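Local coordinates for protein adenylate kinase (Schistosoma mansoni, PDB 3UMF) that catalyses the reversible transfer of a phosphoryl group between adenine nucleotides, interconverting ATP and AMP with two molecules of ADP, at residues F53-S59 against N108-D114. Sequence-based numbering, arbitrary orientation.
Sequences FHFNHLS and NCHFLID
One edge of the parallel, Rossmann-like sheet of the adenylate kinase core is formed here: edge strand 56-58 lays His57 beside Leu112 of strand 110-114, which in turn pairs with strand 30-35. Four backbone bonds join the two in parallel register. Asn56 N gives to His110 O, Asn56 O takes Leu112 N, Leu58 N gives to Leu112 O at 2.9 Å, and Leu58 O takes Asp114 N, so the edge strand is bonded through Asn56 and Leu58 while His57 lies between them.

Each face then packs separately. On the face of Asn56 and Leu58, Leu58 CD1 meets Phe111 CD2 at 3.7 Å and also touches Ile113 CD1; helix 90-104 covers Leu58 and Phe111. On the other face, Leu112 brings CG and CD1 against Phe55 CD2, with CD1 in the ring plane at its edge; helix 42-53 covers Leu112. Farther along, His110 CB lies 3.4 Å from Phe55 CD1, and Phe55 CE1 sits over one face of the imidazole, the two ring planes inclined at 35°. That imidazole is steadied by Asn108 OD1, which closes an Asx turn by accepting His110 N at 3.0 Å and receives His110 ND1 from the same face of its amide.

At the C-terminal end of the strands, Lys42, the P-loop lysine, forms a salt bridge with Asp114 OD1. The other carboxylate oxygen serves His57: with CG anti to the backbone N (chi1 -169°), the imidazole rises from the sheet and leans toward Asp114, and NE2 donates in its ring plane to the anti lone pair of Asp114 OD2, 3.2 Å away.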
loop_
_atom_site.group_PDB
_atom_site.type_symbol
_atom_site.label_atom_id
_atom_site.label_comp_id
_atom_site.label_asym_id
_atom_site.label_seq_id
_atom_site.Cartn_x
_atom_site.Cartn_y
_atom_site.Cartn_z
ATOM N N PHE A 53 -12.179 -7.211 -9.216
ATOM C CA PHE A 53 -11.154 -7.979 -9.924
ATOM C C PHE A 53 -10.692 -9.261 -9.236
ATOM O O PHE A 53 -9.931 -10.029 -9.824
ATOM C CB PHE A 53 -9.933 -7.099 -10.207
ATOM C CG PHE A 53 -10.187 -5.995 -11.187
ATOM C CD1 PHE A 53 -10.304 -6.262 -12.543
ATOM C CD2 PHE A 53 -10.294 -4.686 -10.755
ATOM C CE1 PHE A 53 -10.536 -5.235 -13.449
ATOM C CE2 PHE A 53 -10.524 -3.660 -11.653
ATOM C CZ PHE A 53 -10.645 -3.933 -13.002
ATOM N N HIS A 54 -11.132 -9.474 -7.998
ATOM C CA HIS A 54 -10.758 -10.661 -7.223
ATOM C C HIS A 54 -9.260 -10.680 -6.910
ATOM O O HIS A 54 -8.654 -11.747 -6.777
ATOM C CB HIS A 54 -11.189 -11.946 -7.941
ATOM C CG HIS A 54 -12.567 -11.873 -8.528
ATOM N ND1 HIS A 54 -13.600 -11.198 -7.915
ATOM C CD2 HIS A 54 -13.073 -12.382 -9.673
ATOM C CE1 HIS A 54 -14.689 -11.299 -8.658
ATOM N NE2 HIS A 54 -14.398 -12.012 -9.729
ATOM N N PHE A 55 -8.666 -9.495 -6.794
ATOM C CA PHE A 55 -7.257 -9.365 -6.440
ATOM C C PHE A 55 -6.991 -9.967 -5.067
ATOM O O PHE A 55 -7.847 -9.908 -4.187
ATOM C CB PHE A 55 -6.857 -7.881 -6.392
ATOM C CG PHE A 55 -6.778 -7.211 -7.741
ATOM C CD1 PHE A 55 -6.684 -7.956 -8.905
ATOM C CD2 PHE A 55 -6.789 -5.828 -7.838
ATOM C CE1 PHE A 55 -6.598 -7.326 -10.142
ATOM C CE2 PHE A 55 -6.711 -5.197 -9.069
ATOM C CZ PHE A 55 -6.616 -5.946 -10.220
ATOM N N ASN A 56 -5.809 -10.547 -4.876
ATOM C CA ASN A 56 -5.346 -10.834 -3.520
ATOM C C ASN A 56 -5.016 -9.508 -2.839
ATOM O O ASN A 56 -4.471 -8.599 -3.467
ATOM C CB ASN A 56 -4.125 -11.750 -3.529
ATOM C CG ASN A 56 -4.445 -13.143 -4.048
ATOM O OD1 ASN A 56 -3.971 -13.548 -5.110
ATOM N ND2 ASN A 56 -5.248 -13.886 -3.292
ATOM N N HIS A 57 -5.363 -9.386 -1.564
ATOM C CA HIS A 57 -5.138 -8.142 -0.841
ATOM C C HIS A 57 -4.213 -8.388 0.346
ATOM O O HIS A 57 -4.556 -9.123 1.274
ATOM C CB HIS A 57 -6.473 -7.538 -0.391
ATOM C CG HIS A 57 -6.365 -6.136 0.129
ATOM N ND1 HIS A 57 -7.445 -5.453 0.642
ATOM C CD2 HIS A 57 -5.310 -5.291 0.215
ATOM C CE1 HIS A 57 -7.062 -4.247 1.025
ATOM N NE2 HIS A 57 -5.770 -4.124 0.777
ATOM N N LEU A 58 -3.033 -7.778 0.302
ATOM C CA LEU A 58 -2.034 -7.976 1.343
ATOM C C LEU A 58 -1.702 -6.665 2.044
ATOM O O LEU A 58 -1.606 -5.617 1.408
ATOM C CB LEU A 58 -0.746 -8.556 0.747
ATOM C CG LEU A 58 -0.786 -9.902 0.016
ATOM C CD1 LEU A 58 0.604 -10.244 -0.502
ATOM C CD2 LEU A 58 -1.310 -11.006 0.922
ATOM N N SER A 59 -1.517 -6.733 3.358
ATOM C CA SER A 59 -1.040 -5.592 4.126
ATOM C C SER A 59 -0.061 -6.090 5.181
ATOM O O SER A 59 -0.208 -7.201 5.688
ATOM C CB SER A 59 -2.205 -4.849 4.779
ATOM O OG SER A 59 -2.773 -5.605 5.834
ATOM N N ASN A 108 -5.093 -16.313 -7.678
ATOM C CA ASN A 108 -5.059 -15.124 -8.518
ATOM C C ASN A 108 -3.632 -14.592 -8.616
ATOM O O ASN A 108 -2.926 -14.511 -7.610
ATOM C CB ASN A 108 -5.990 -14.045 -7.962
ATOM C CG ASN A 108 -6.316 -12.975 -8.985
ATOM O OD1 ASN A 108 -5.608 -11.975 -9.105
ATOM N ND2 ASN A 108 -7.390 -13.187 -9.739
ATOM N N CYS A 109 -3.207 -14.237 -9.826
ATOM C CA CYS A 109 -1.835 -13.787 -10.052
ATOM C C CYS A 109 -1.601 -12.341 -9.617
ATOM O O CYS A 109 -0.456 -11.899 -9.511
ATOM C CB CYS A 109 -1.444 -13.955 -11.528
ATOM S SG CYS A 109 -2.266 -12.814 -12.667
ATOM N N HIS A 110 -2.681 -11.604 -9.372
ATOM C CA HIS A 110 -2.561 -10.199 -8.979
ATOM C C HIS A 110 -2.523 -10.023 -7.463
ATOM O O HIS A 110 -3.193 -10.741 -6.721
ATOM C CB HIS A 110 -3.709 -9.361 -9.548
ATOM C CG HIS A 110 -3.829 -9.411 -11.039
ATOM N ND1 HIS A 110 -4.529 -10.399 -11.696
ATOM C CD2 HIS A 110 -3.363 -8.577 -11.999
ATOM C CE1 HIS A 110 -4.479 -10.180 -12.998
ATOM N NE2 HIS A 110 -3.778 -9.080 -13.208
ATOM N N PHE A 111 -1.740 -9.049 -7.019
ATOM C CA PHE A 111 -1.646 -8.710 -5.609
ATOM C C PHE A 111 -1.708 -7.202 -5.433
ATOM O O PHE A 111 -0.916 -6.471 -6.031
ATOM C CB PHE A 111 -0.333 -9.237 -5.019
ATOM C CG PHE A 111 -0.250 -10.733 -4.956
ATOM C CD1 PHE A 111 0.197 -11.464 -6.045
ATOM C CD2 PHE A 111 -0.624 -11.414 -3.806
ATOM C CE1 PHE A 111 0.269 -12.845 -5.989
ATOM C CE2 PHE A 111 -0.552 -12.799 -3.747
ATOM C CZ PHE A 111 -0.105 -13.510 -4.838
ATOM N N LEU A 112 -2.666 -6.743 -4.634
ATOM C CA LEU A 112 -2.681 -5.362 -4.174
ATOM C C LEU A 112 -1.954 -5.313 -2.840
ATOM O O LEU A 112 -2.384 -5.950 -1.875
ATOM C CB LEU A 112 -4.118 -4.869 -3.970
ATOM C CG LEU A 112 -4.943 -4.402 -5.169
ATOM C CD1 LEU A 112 -6.351 -4.037 -4.721
ATOM C CD2 LEU A 112 -4.283 -3.217 -5.843
ATOM N N ILE A 113 -0.847 -4.581 -2.779
ATOM C CA ILE A 113 -0.166 -4.370 -1.507
ATOM C C ILE A 113 -0.562 -3.009 -0.957
ATOM O O ILE A 113 -0.157 -1.972 -1.488
ATOM C CB ILE A 113 1.365 -4.424 -1.633
ATOM C CG1 ILE A 113 1.795 -5.431 -2.702
ATOM C CG2 ILE A 113 1.987 -4.739 -0.274
ATOM C CD1 ILE A 113 1.559 -6.876 -2.337
ATOM N N ASP A 114 -1.340 -3.023 0.118
ATOM C CA ASP A 114 -1.925 -1.810 0.673
ATOM C C ASP A 114 -0.919 -1.045 1.529
ATOM O O ASP A 114 -0.387 -1.578 2.505
ATOM C CB ASP A 114 -3.168 -2.171 1.499
ATOM C CG ASP A 114 -4.070 -0.978 1.766
ATOM O OD1 ASP A 114 -3.550 0.107 2.091
ATOM O OD2 ASP A 114 -5.306 -1.129 1.653
#